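Local coordinates for protein lipolytic enzyme, g-d-s-l (Clostridium thermocellum, PDB 2W47) that serves as a family 6 carbohydrate-binding module, a beta-sandwich domain that holds a glycan next to a calcium ion, at residues 14-19 against 33-38; 56-61 against 124-129; 72-77 against 99-104. All blocks are in the same frame, centred on the assembly; numbering follows the deposited sequence. Where two conformers were deposited one is given.

Interaction 1 of 3, residues 14-19 against 33-38. With CA (calcium ion), chain C; AQA (4-deoxy-beta-L-threo-hex-4-enopyranuronic acid), chain B.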
loop_
_atom_site.group_PDB
_atom_site.type_symbol
_atom_site.label_atom_id
_atom_site.label_comp_id
_atom_site.label_asym_id
_atom_site.label_seq_id
_atom_site.Cartn_x
_atom_site.Cartn_y
_atom_site.Cartn_z
ATOM N N ILE A 14 8.386 7.406 -3.583
ATOM C CA ILE A 14 7.110 8.110 -3.541
ATOM C C ILE A 14 7.094 9.269 -4.527
ATOM O O ILE A 14 8.136 9.882 -4.811
ATOM C CB ILE A 14 6.724 8.545 -2.099
ATOM C CG1 ILE A 14 7.659 9.641 -1.570
ATOM C CG2 ILE A 14 6.686 7.320 -1.173
ATOM C CD1 ILE A 14 7.358 10.069 -0.137
ATOM N N TYR A 15 5.907 9.565 -5.037
ATOM C CA TYR A 15 5.717 10.620 -6.016
ATOM C C TYR A 15 4.468 11.390 -5.642
ATOM O O TYR A 15 3.413 10.798 -5.437
ATOM C CB TYR A 15 5.557 10.022 -7.409
ATOM C CG TYR A 15 5.071 11.006 -8.449
ATOM C CD1 TYR A 15 5.935 11.959 -8.983
ATOM C CD2 TYR A 15 3.754 10.977 -8.902
ATOM C CE1 TYR A 15 5.491 12.871 -9.939
ATOM C CE2 TYR A 15 3.301 11.885 -9.859
ATOM C CZ TYR A 15 4.176 12.820 -10.368
ATOM O OH TYR A 15 3.717 13.716 -11.315
ATOM N N ASN A 16 4.575 12.709 -5.549
ATOM C CA ASN A 16 3.449 13.535 -5.117
ATOM C C ASN A 16 2.821 13.005 -3.824
ATOM O O ASN A 16 1.601 12.831 -3.692
ATOM C CB ASN A 16 2.435 13.730 -6.249
ATOM C CG ASN A 16 2.886 14.779 -7.233
ATOM O OD1 ASN A 16 3.772 15.574 -6.932
ATOM N ND2 ASN A 16 2.274 14.796 -8.406
ATOM N N ALA A 17 3.714 12.726 -2.887
ATOM C CA ALA A 17 3.398 12.226 -1.567
ATOM C C ALA A 17 4.603 12.586 -0.704
ATOM O O ALA A 17 5.693 12.834 -1.242
ATOM C CB ALA A 17 3.202 10.722 -1.621
ATOM N N ILE A 18 4.402 12.628 0.609
ATOM C CA ILE A 18 5.479 12.923 1.553
ATOM C C ILE A 18 5.553 11.867 2.643
ATOM O O ILE A 18 4.627 11.067 2.804
ATOM C CB ILE A 18 5.305 14.324 2.198
ATOM C CG1 ILE A 18 4.084 14.360 3.147
ATOM C CG2 ILE A 18 5.243 15.402 1.114
ATOM C CD1 ILE A 18 3.899 15.660 3.933
ATOM N N LEU A 19 6.653 11.876 3.393
ATOM C CA LEU A 19 6.775 11.114 4.624
ATOM C C LEU A 19 6.503 12.081 5.763
ATOM O O LEU A 19 7.088 13.169 5.817
ATOM C CB LEU A 19 8.188 10.547 4.767
ATOM C CG LEU A 19 8.645 9.591 3.664
ATOM C CD1 LEU A 19 10.069 9.107 3.906
ATOM C CD2 LEU A 19 7.682 8.413 3.543
ATOM N N ASN A 33 1.939 10.335 3.427
ATOM C CA ASN A 33 0.759 11.157 3.212
ATOM C C ASN A 33 0.784 11.635 1.769
ATOM O O ASN A 33 1.671 12.392 1.379
ATOM C CB ASN A 33 0.764 12.321 4.208
ATOM C CG ASN A 33 -0.288 13.377 3.915
ATOM O OD1 ASN A 33 -1.183 13.192 3.087
ATOM N ND2 ASN A 33 -0.159 14.516 4.584
ATOM N N TYR A 34 -0.170 11.149 0.972
ATOM C CA TYR A 34 -0.283 11.519 -0.432
ATOM C C TYR A 34 -0.654 12.987 -0.564
ATOM O O TYR A 34 -1.415 13.507 0.246
ATOM C CB TYR A 34 -1.401 10.704 -1.085
ATOM C CG TYR A 34 -1.072 9.268 -1.439
ATOM C CD1 TYR A 34 -0.977 8.283 -0.460
ATOM C CD2 TYR A 34 -0.931 8.882 -2.768
ATOM C CE1 TYR A 34 -0.714 6.961 -0.787
ATOM C CE2 TYR A 34 -0.669 7.557 -3.113
ATOM C CZ TYR A 34 -0.552 6.606 -2.114
ATOM O OH TYR A 34 -0.290 5.286 -2.413
ATOM N N HIS A 35 -0.152 13.665 -1.596
ATOM C CA HIS A 35 -0.734 14.956 -1.966
ATOM C C HIS A 35 -2.217 14.750 -2.242
ATOM O O HIS A 35 -2.621 13.703 -2.760
ATOM C CB HIS A 35 -0.087 15.508 -3.234
ATOM C CG HIS A 35 1.313 16.005 -3.052
ATOM N ND1 HIS A 35 2.006 15.900 -1.865
ATOM C CD2 HIS A 35 2.159 16.591 -3.933
ATOM C CE1 HIS A 35 3.213 16.418 -2.017
ATOM N NE2 HIS A 35 3.333 16.834 -3.266
ATOM N N ASN A 36 -3.025 15.749 -1.904
ATOM C CA ASN A 36 -4.450 15.649 -2.164
ATOM C C ASN A 36 -4.769 16.026 -3.602
ATOM O O ASN A 36 -5.231 17.131 -3.924
ATOM C CB ASN A 36 -5.248 16.403 -1.097
ATOM C CG ASN A 36 -5.182 15.705 0.265
ATOM O OD1 ASN A 36 -4.144 15.144 0.645
ATOM N ND2 ASN A 36 -6.284 15.713 0.989
ATOM N N GLU A 37 -4.450 15.079 -4.475
ATOM C CA GLU A 37 -4.608 15.220 -5.915
ATOM C C GLU A 37 -4.591 13.847 -6.569
ATOM O O GLU A 37 -4.177 12.855 -5.956
ATOM C CB GLU A 37 -3.500 16.110 -6.494
ATOM C CG GLU A 37 -2.095 15.514 -6.406
ATOM C CD GLU A 37 -1.018 16.470 -6.874
ATOM O OE1 GLU A 37 -0.872 17.555 -6.273
ATOM O OE2 GLU A 37 -0.310 16.126 -7.840
ATOM N N VAL A 38 -5.050 13.782 -7.815
ATOM C CA VAL A 38 -4.975 12.553 -8.590
ATOM C C VAL A 38 -3.513 12.197 -8.864
ATOM O O VAL A 38 -2.691 13.077 -9.149
ATOM C CB VAL A 38 -5.732 12.696 -9.947
ATOM C CG1 VAL A 38 -5.516 11.481 -10.853
ATOM C CG2 VAL A 38 -7.215 12.918 -9.714
HETATM CA CA CA C . -3.062 13.161 1.879
HETATM O O6A AQA B . -6.524 14.605 3.774
HETATM C C6 AQA B . -5.424 14.088 4.113
HETATM O O6B AQA B . -4.766 13.340 3.345
HETATM C C5 AQA B . -4.945 14.336 5.333
HETATM O O5 AQA B . -5.760 15.181 6.196
HETATM C C4 AQA B . -3.776 13.800 5.753
HETATM C C3 AQA B . -3.140 14.272 7.046
HETATM O O3 AQA B . -2.258 13.282 7.594
HETATM C C2 AQA B . -4.262 14.575 8.031
HETATM O O2 AQA B . -3.739 15.052 9.272
HETATM C C1 AQA B . -5.199 15.622 7.438
HETATM O O HOH W 1 0.021 13.560 -9.212
HETATM O O HOH W 2 -2.697 10.645 2.219
HETATM O O HOH W 3 -2.952 15.400 2.617
HETATM O O HOH W 4 -4.299 12.234 0.146
#

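Interaction 2 of 3, residues 56-61 against 124-129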
loop_
_atom_site.group_PDB
_atom_site.type_symbol
_atom_site.label_atom_id
_atom_site.label_comp_id
_atom_site.label_asym_id
_atom_site.label_seq_id
_atom_site.Cartn_x
_atom_site.Cartn_y
_atom_site.Cartn_z
ATOM N N LEU A 56 -0.561 -8.974 -0.062
ATOM C CA LEU A 56 -0.029 -7.618 -0.006
ATOM C C LEU A 56 -1.013 -6.832 0.838
ATOM O O LEU A 56 -2.132 -6.568 0.403
ATOM C CB LEU A 56 0.047 -7.014 -1.415
ATOM C CG LEU A 56 0.692 -7.867 -2.514
ATOM C CD1 LEU A 56 0.635 -7.150 -3.860
ATOM C CD2 LEU A 56 2.121 -8.207 -2.139
ATOM N N ILE A 57 -0.601 -6.494 2.053
ATOM C CA ILE A 57 -1.473 -5.811 2.998
ATOM C C ILE A 57 -0.933 -4.418 3.298
ATOM O O ILE A 57 0.195 -4.265 3.767
ATOM C CB ILE A 57 -1.639 -6.610 4.312
ATOM C CG1 ILE A 57 -2.277 -7.981 4.034
ATOM C CG2 ILE A 57 -2.466 -5.817 5.317
ATOM C CD1 ILE A 57 -2.540 -8.822 5.295
ATOM N N PHE A 58 -1.744 -3.404 3.022
ATOM C CA PHE A 58 -1.402 -2.025 3.363
ATOM C C PHE A 58 -2.017 -1.700 4.711
ATOM O O PHE A 58 -3.216 -1.897 4.911
ATOM C CB PHE A 58 -1.971 -1.056 2.323
ATOM C CG PHE A 58 -1.456 -1.280 0.931
ATOM C CD1 PHE A 58 -0.324 -0.609 0.475
ATOM C CD2 PHE A 58 -2.115 -2.148 0.063
ATOM C CE1 PHE A 58 0.147 -0.808 -0.824
ATOM C CE2 PHE A 58 -1.652 -2.353 -1.232
ATOM C CZ PHE A 58 -0.521 -1.680 -1.684
ATOM N N ARG A 59 -1.209 -1.216 5.644
ATOM C CA ARG A 59 -1.751 -0.642 6.864
ATOM C C ARG A 59 -1.941 0.841 6.593
ATOM O O ARG A 59 -1.003 1.522 6.208
ATOM C CB ARG A 59 -0.822 -0.889 8.049
ATOM C CG ARG A 59 -1.376 -0.382 9.376
ATOM C CD ARG A 59 -0.574 -0.889 10.563
ATOM N NE ARG A 59 -1.224 -0.593 11.842
ATOM C CZ ARG A 59 -0.950 0.459 12.612
ATOM N NH1 ARG A 59 -1.595 0.631 13.762
ATOM N NH2 ARG A 59 -0.039 1.350 12.240
ATOM N N TYR A 60 -3.162 1.341 6.790
ATOM C CA TYR A 60 -3.531 2.660 6.296
ATOM C C TYR A 60 -4.505 3.376 7.224
ATOM O O TYR A 60 -5.168 2.739 8.048
ATOM C CB TYR A 60 -4.136 2.536 4.888
ATOM C CG TYR A 60 -5.599 2.166 4.906
ATOM C CD1 TYR A 60 -6.574 3.153 4.817
ATOM C CD2 TYR A 60 -6.006 0.842 5.028
ATOM C CE1 TYR A 60 -7.920 2.835 4.848
ATOM C CE2 TYR A 60 -7.366 0.512 5.062
ATOM C CZ TYR A 60 -8.300 1.520 4.967
ATOM O OH TYR A 60 -9.648 1.230 5.008
ATOM N N ALA A 61 -4.590 4.695 7.077
ATOM C CA ALA A 61 -5.605 5.478 7.757
ATOM C C ALA A 61 -6.327 6.341 6.753
ATOM O O ALA A 61 -5.739 6.815 5.788
ATOM C CB ALA A 61 -4.989 6.332 8.869
ATOM N N ASP A 124 1.059 3.412 6.265
ATOM C CA ASP A 124 2.092 3.139 7.251
ATOM C C ASP A 124 3.181 2.221 6.695
ATOM O O ASP A 124 4.384 2.475 6.878
ATOM C CB ASP A 124 1.425 2.483 8.468
ATOM C CG ASP A 124 2.360 2.311 9.636
ATOM O OD1 ASP A 124 3.321 3.093 9.765
ATOM O OD2 ASP A 124 2.102 1.399 10.453
ATOM N N TYR A 125 2.751 1.149 6.039
ATOM C CA TYR A 125 3.647 0.148 5.469
ATOM C C TYR A 125 2.893 -0.788 4.548
ATOM O O TYR A 125 1.654 -0.769 4.500
ATOM C CB TYR A 125 4.359 -0.663 6.566
ATOM C CG TYR A 125 3.490 -1.468 7.515
ATOM C CD1 TYR A 125 2.748 -2.566 7.067
ATOM C CD2 TYR A 125 3.482 -1.185 8.873
ATOM C CE1 TYR A 125 1.980 -3.328 7.949
ATOM C CE2 TYR A 125 2.728 -1.942 9.760
ATOM C CZ TYR A 125 1.980 -3.011 9.288
ATOM O OH TYR A 125 1.223 -3.773 10.152
ATOM N N LEU A 126 3.657 -1.598 3.823
ATOM C CA LEU A 126 3.141 -2.720 3.067
ATOM C C LEU A 126 3.724 -3.975 3.696
ATOM O O LEU A 126 4.934 -4.084 3.858
ATOM C CB LEU A 126 3.568 -2.614 1.602
ATOM C CG LEU A 126 3.334 -3.836 0.709
ATOM C CD1 LEU A 126 1.852 -4.104 0.495
ATOM C CD2 LEU A 126 4.049 -3.669 -0.622
ATOM N N LYS A 127 2.855 -4.912 4.052
ATOM C CA LYS A 127 3.247 -6.188 4.636
ATOM C C LYS A 127 3.028 -7.268 3.589
ATOM O O LYS A 127 1.959 -7.343 2.984
ATOM C CB LYS A 127 2.382 -6.450 5.861
ATOM C CG LYS A 127 2.591 -7.803 6.542
ATOM C CD LYS A 127 1.598 -7.946 7.697
ATOM C CE LYS A 127 1.776 -9.235 8.468
ATOM N NZ LYS A 127 0.851 -9.265 9.634
ATOM N N VAL A 128 4.041 -8.106 3.378
ATOM C CA VAL A 128 4.011 -9.113 2.322
ATOM C C VAL A 128 4.321 -10.469 2.932
ATOM O O VAL A 128 5.301 -10.629 3.662
ATOM C CB VAL A 128 5.024 -8.784 1.180
ATOM C CG1 VAL A 128 4.983 -9.810 0.043
ATOM C CG2 VAL A 128 4.757 -7.383 0.627
ATOM N N PHE A 129 3.472 -11.446 2.633
ATOM C CA PHE A 129 3.731 -12.814 3.067
ATOM C C PHE A 129 3.168 -13.806 2.071
ATOM O O PHE A 129 2.273 -13.486 1.285
ATOM C CB PHE A 129 3.245 -13.081 4.506
ATOM C CG PHE A 129 1.785 -12.804 4.742
ATOM C CD1 PHE A 129 1.353 -11.544 5.141
ATOM C CD2 PHE A 129 0.841 -13.823 4.615
ATOM C CE1 PHE A 129 -0.000 -11.295 5.377
ATOM C CE2 PHE A 129 -0.510 -13.579 4.842
ATOM C CZ PHE A 129 -0.927 -12.316 5.233
#

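Interaction 3 of 3, residues 72-77 against 99-104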
loop_
_atom_site.group_PDB
_atom_site.type_symbol
_atom_site.label_atom_id
_atom_site.label_comp_id
_atom_site.label_asym_id
_atom_site.label_seq_id
_atom_site.Cartn_x
_atom_site.Cartn_y
_atom_site.Cartn_z
ATOM N N ILE A 72 -3.575 -0.584 -8.255
ATOM C CA ILE A 72 -2.428 -1.387 -7.849
ATOM C C ILE A 72 -1.811 -2.064 -9.046
ATOM O O ILE A 72 -2.490 -2.771 -9.795
ATOM C CB ILE A 72 -2.809 -2.444 -6.784
ATOM C CG1 ILE A 72 -3.720 -1.842 -5.703
ATOM C CG2 ILE A 72 -1.547 -3.099 -6.197
ATOM C CD1 ILE A 72 -3.142 -0.635 -4.954
ATOM N N THR A 73 -0.511 -1.851 -9.204
ATOM C CA THR A 73 0.235 -2.474 -10.284
ATOM C C THR A 73 1.387 -3.317 -9.741
ATOM O O THR A 73 2.000 -2.979 -8.728
ATOM C CB THR A 73 0.774 -1.443 -11.304
ATOM O OG1 THR A 73 1.538 -0.438 -10.623
ATOM C CG2 THR A 73 -0.359 -0.776 -12.063
ATOM N N VAL A 74 1.653 -4.428 -10.423
ATOM C CA VAL A 74 2.820 -5.260 -10.144
ATOM C C VAL A 74 3.610 -5.303 -11.435
ATOM O O VAL A 74 3.124 -5.788 -12.461
ATOM C CB VAL A 74 2.431 -6.693 -9.709
ATOM C CG1 VAL A 74 3.674 -7.585 -9.577
ATOM C CG2 VAL A 74 1.667 -6.657 -8.408
ATOM N N ASN A 75 4.814 -4.739 -11.400
ATOM C CA ASN A 75 5.651 -4.640 -12.591
ATOM C C ASN A 75 4.922 -3.898 -13.728
ATOM O O ASN A 75 5.122 -4.178 -14.918
ATOM C CB ASN A 75 6.145 -6.038 -13.004
ATOM C CG ASN A 75 6.775 -6.791 -11.840
ATOM O OD1 ASN A 75 6.430 -7.947 -11.546
ATOM N ND2 ASN A 75 7.676 -6.124 -11.147
ATOM N N GLY A 76 4.076 -2.939 -13.350
ATOM C CA GLY A 76 3.321 -2.141 -14.314
ATOM C C GLY A 76 2.037 -2.790 -14.803
ATOM O O GLY A 76 1.254 -2.167 -15.528
ATOM N N ASN A 77 1.818 -4.037 -14.407
ATOM C CA ASN A 77 0.579 -4.733 -14.747
ATOM C C ASN A 77 -0.488 -4.390 -13.735
ATOM O O ASN A 77 -0.252 -4.490 -12.544
ATOM C CB ASN A 77 0.828 -6.233 -14.761
ATOM C CG ASN A 77 1.879 -6.616 -15.769
ATOM O OD1 ASN A 77 3.056 -6.799 -15.432
ATOM N ND2 ASN A 77 1.490 -6.653 -17.018
ATOM N N ILE A 99 -4.714 -7.408 -0.835
ATOM C CA ILE A 99 -5.023 -8.230 -1.997
ATOM C C ILE A 99 -4.055 -9.397 -2.027
ATOM O O ILE A 99 -3.015 -9.377 -1.363
ATOM C CB ILE A 99 -4.936 -7.456 -3.351
ATOM C CG1 ILE A 99 -3.538 -6.863 -3.571
ATOM C CG2 ILE A 99 -6.031 -6.399 -3.461
ATOM C CD1 ILE A 99 -3.299 -6.377 -4.988
ATOM N N VAL A 100 -4.410 -10.418 -2.792
ATOM C CA VAL A 100 -3.494 -11.494 -3.102
ATOM C C VAL A 100 -3.057 -11.298 -4.552
ATOM O O VAL A 100 -3.881 -11.029 -5.422
ATOM C CB VAL A 100 -4.154 -12.874 -2.885
ATOM C CG1 VAL A 100 -3.229 -13.983 -3.315
ATOM C CG2 VAL A 100 -4.529 -13.046 -1.422
ATOM N N ALA A 101 -1.756 -11.412 -4.798
ATOM C CA ALA A 101 -1.212 -11.228 -6.136
ATOM C C ALA A 101 -0.115 -12.228 -6.408
ATOM O O ALA A 101 0.591 -12.651 -5.492
ATOM C CB ALA A 101 -0.665 -9.809 -6.284
ATOM N N ASN A 102 0.022 -12.595 -7.679
ATOM C CA ASN A 102 1.118 -13.450 -8.098
ATOM C C ASN A 102 2.381 -12.624 -8.275
ATOM O O ASN A 102 2.368 -11.595 -8.958
ATOM C CB ASN A 102 0.771 -14.194 -9.389
ATOM C CG ASN A 102 -0.233 -15.314 -9.170
ATOM O OD1 ASN A 102 -1.066 -15.590 -10.033
ATOM N ND2 ASN A 102 -0.159 -15.965 -8.012
ATOM N N LEU A 103 3.455 -13.067 -7.630
ATOM C CA LEU A 103 4.760 -12.414 -7.727
ATOM C C LEU A 103 5.762 -13.367 -8.364
ATOM O O LEU A 103 5.613 -14.589 -8.262
ATOM C CB LEU A 103 5.272 -11.988 -6.344
ATOM C CG LEU A 103 4.408 -11.038 -5.500
ATOM C CD1 LEU A 103 5.166 -10.643 -4.242
ATOM C CD2 LEU A 103 3.973 -9.804 -6.289
ATOM N N ASN A 104 6.777 -12.804 -9.016
ATOM C CA ASN A 104 7.865 -13.585 -9.609
ATOM C C ASN A 104 9.028 -13.699 -8.640
ATOM O O ASN A 104 9.278 -12.783 -7.862
ATOM C CB ASN A 104 8.368 -12.913 -10.891
ATOM C CG ASN A 104 7.258 -12.595 -11.869
ATOM O OD1 ASN A 104 6.535 -13.482 -12.324
ATOM N ND2 ASN A 104 7.134 -11.321 -12.222
#

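Interaction 1 of 3, residues 14-19 against 33-38
Ala17 and Ile18 pair with Tyr34 and Asn33 in the antiparallel hairpin of strands 17-20 and 31-34. Backbone bonds set the register: Ile18 N gives to Asn33 O at 2.8 Å, and Asn33 N returns a bond to Ile18 O at 2.9 Å. The neighbouring non-hydrogen-bonded pair, Ala17 and Tyr34, brings the two CA atoms to 3.9 Å, a closeness that suits the small alanine methyl. Where the chain leaves strand 31-34, His35 N donates to Asn16 O (2.9 Å). Asn16 has left-handed backbone angles, which asparagine accepts more readily than most residues. Its side-chain ND2 donates to a water that in turn donates to Val38 O, bridging the loop.

The flat imidazole of His35 packs over the backbone of Asn16, whose C atom stands 3.4 Å above the ring plane, over its centre; Ile18 CG2 meets the ring at its edge. Ile18 and Asn33, on one face of the hairpin, lie side by side, CG1 of the isoleucine along CB of the asparagine.

The third group is coordination. Calcium takes Asn33 OD1 at 2.2 Å, the carbonyl O of Tyr34, Asn36 OD1 at 2.6 Å, carboxylate oxygen O6B of the AQA sugar, and three waters. Asn33 CG stands anti to the backbone N (chi1 170°), carrying the amide oxygen to the metal while ND2 bonds Glu20, itself a partner of the sugar. Asn36 uses both ends of its amide: ND2 also donates almost straight (170°) to AQA O6A at 3.0 Å.

Neutral amide and carbonyl oxygens thus leave the calcium's charge largely uncompensated by the protein atoms bound to it, which would favour an acidic sugar at this site.

Interaction 2 of 3, residues 56-61 against 124-129
This is antiparallel strand pairing at the centre of a beta-sandwich: Leu56 to Arg59 of strand 52-61 face Asp124 to Val128 of strand 122-130, the two inner strands of the four-stranded sheet. The segment axes approach to 4.6 Å. Ile57 and Lys127 form a hydrogen-bonded pair, with Ile57 N to Lys127 O at 2.9 Å and Lys127 N to Ile57 O at 2.8 Å. Further along, Arg59 N reaches Tyr125 O and Asp124 N reaches Arg59 O.

Residues alternate between two environments. Leu56, Phe58, Leu126 and Val128 turn into the core, where Trp44 of the other sheet meets Phe58 and Leu126, and Val46 meets Leu126 and Val128; large apolar side chains suit this side. Leu126 CD1 sits over the face of the Phe58 ring, a CH-pi contact 4.0 Å from its centroid, and Leu56 and Val128 lie side by side.

The opposite face carries Ile57, Arg59, Tyr125 and Lys127, a mixed set fitting a partly exposed surface. Ile57 CD1 meets the edge of the Phe129 ring at CE1, 3.5 Å away. The Tyr125 ring leans across the Arg59 chain, with Arg59 CB over its face 3.8 Å from the centroid. Turned away from its own backbone N at chi1 (-177°) and stretched out from there to NE, Arg59 runs alongside Asp124 to a salt bridge. Asp124 OD2 also bonds Thr27, and Arg59 NH2 also bonds Gly25 O. In the bridge itself, NH2 of Arg59 approaches OD2 of Asp124 at 2.8 Å from above the carboxylate plane, while OD2 lies close to the guanidinium plane.

Interaction 3 of 3, residues 72-77 against 99-104
Face-to-face packing of the two sheets of a beta-sandwich brings Ile72 and Val74 onto Ile99, Ala101 and Leu103. The first two belong to strand 70-74 of the five-stranded sheet, the others to strand 95-103, the edge strand of the four-stranded sheet. The segment axes stay 9.1 Å apart, a spacing filled by side chains, and their directions differ by 21°.

At one end, Ile72 CG2 touches Ile99 CD1 at 3.9 Å, the two side chains lying antiparallel as they pass. Ile99 holds CG1 between its backbone N and carbonyl carbon (chi1 59°), a placement from which CD1 extends toward the other sheet. Val79 and Met83 pack against both isoleucines. Further on, the two branches of Val74 divide the work: CG1 meets Leu103 CD2 at 4.0 Å, the side chains crossing at about a right angle, and CG2 faces the methyl of Ala101 more loosely, its CB being 4.5 Å away. Branched apolar residues fill the gap between the sheets, while alanine suits a position also packed by Leu56.

Beyond Val74 and Leu103 the contact turns polar. Asn75 and Asn104 come near each other there with their amide planes almost parallel, 16° apart. Asn75 and Gly76 form the corners of a type I' turn in which Val74 N bonds Asn77 O and Asn77 N bonds Val74 O, each at 2.9 Å. Asparagine tolerates the left-handed first corner; at the second, any CB would be pressed against the carbonyl O of Asn75, so glycine fits. A tight two-residue hairpin beside an apolar layer between facing sheets is in keeping with the beta-sandwich of family 6 carbohydrate-binding modules.

Overall arrangement
Interactions 1 and 3 both reach the five-stranded sheet of one beta-sandwich, through strands 13-15 and 70-74, while interactions 2 and 3 share the four-stranded sheet. Interaction 1 comes first along the chain; interaction 3 is nested within the long loop closed by interaction 2. Centre to centre, interaction 1 is about 17 Å from interaction 2 and about 21 Å from interaction 3, touching neither. Interactions 2 and 3, about 14 Å apart, do touch: Leu56 CD1 packs on Ala101 CB. Thus strand pairing builds one sheet, side-chain packing joins it to the other, and the end of strand 31-34 and the turn after it supply ligands to the calcium beside the sugar.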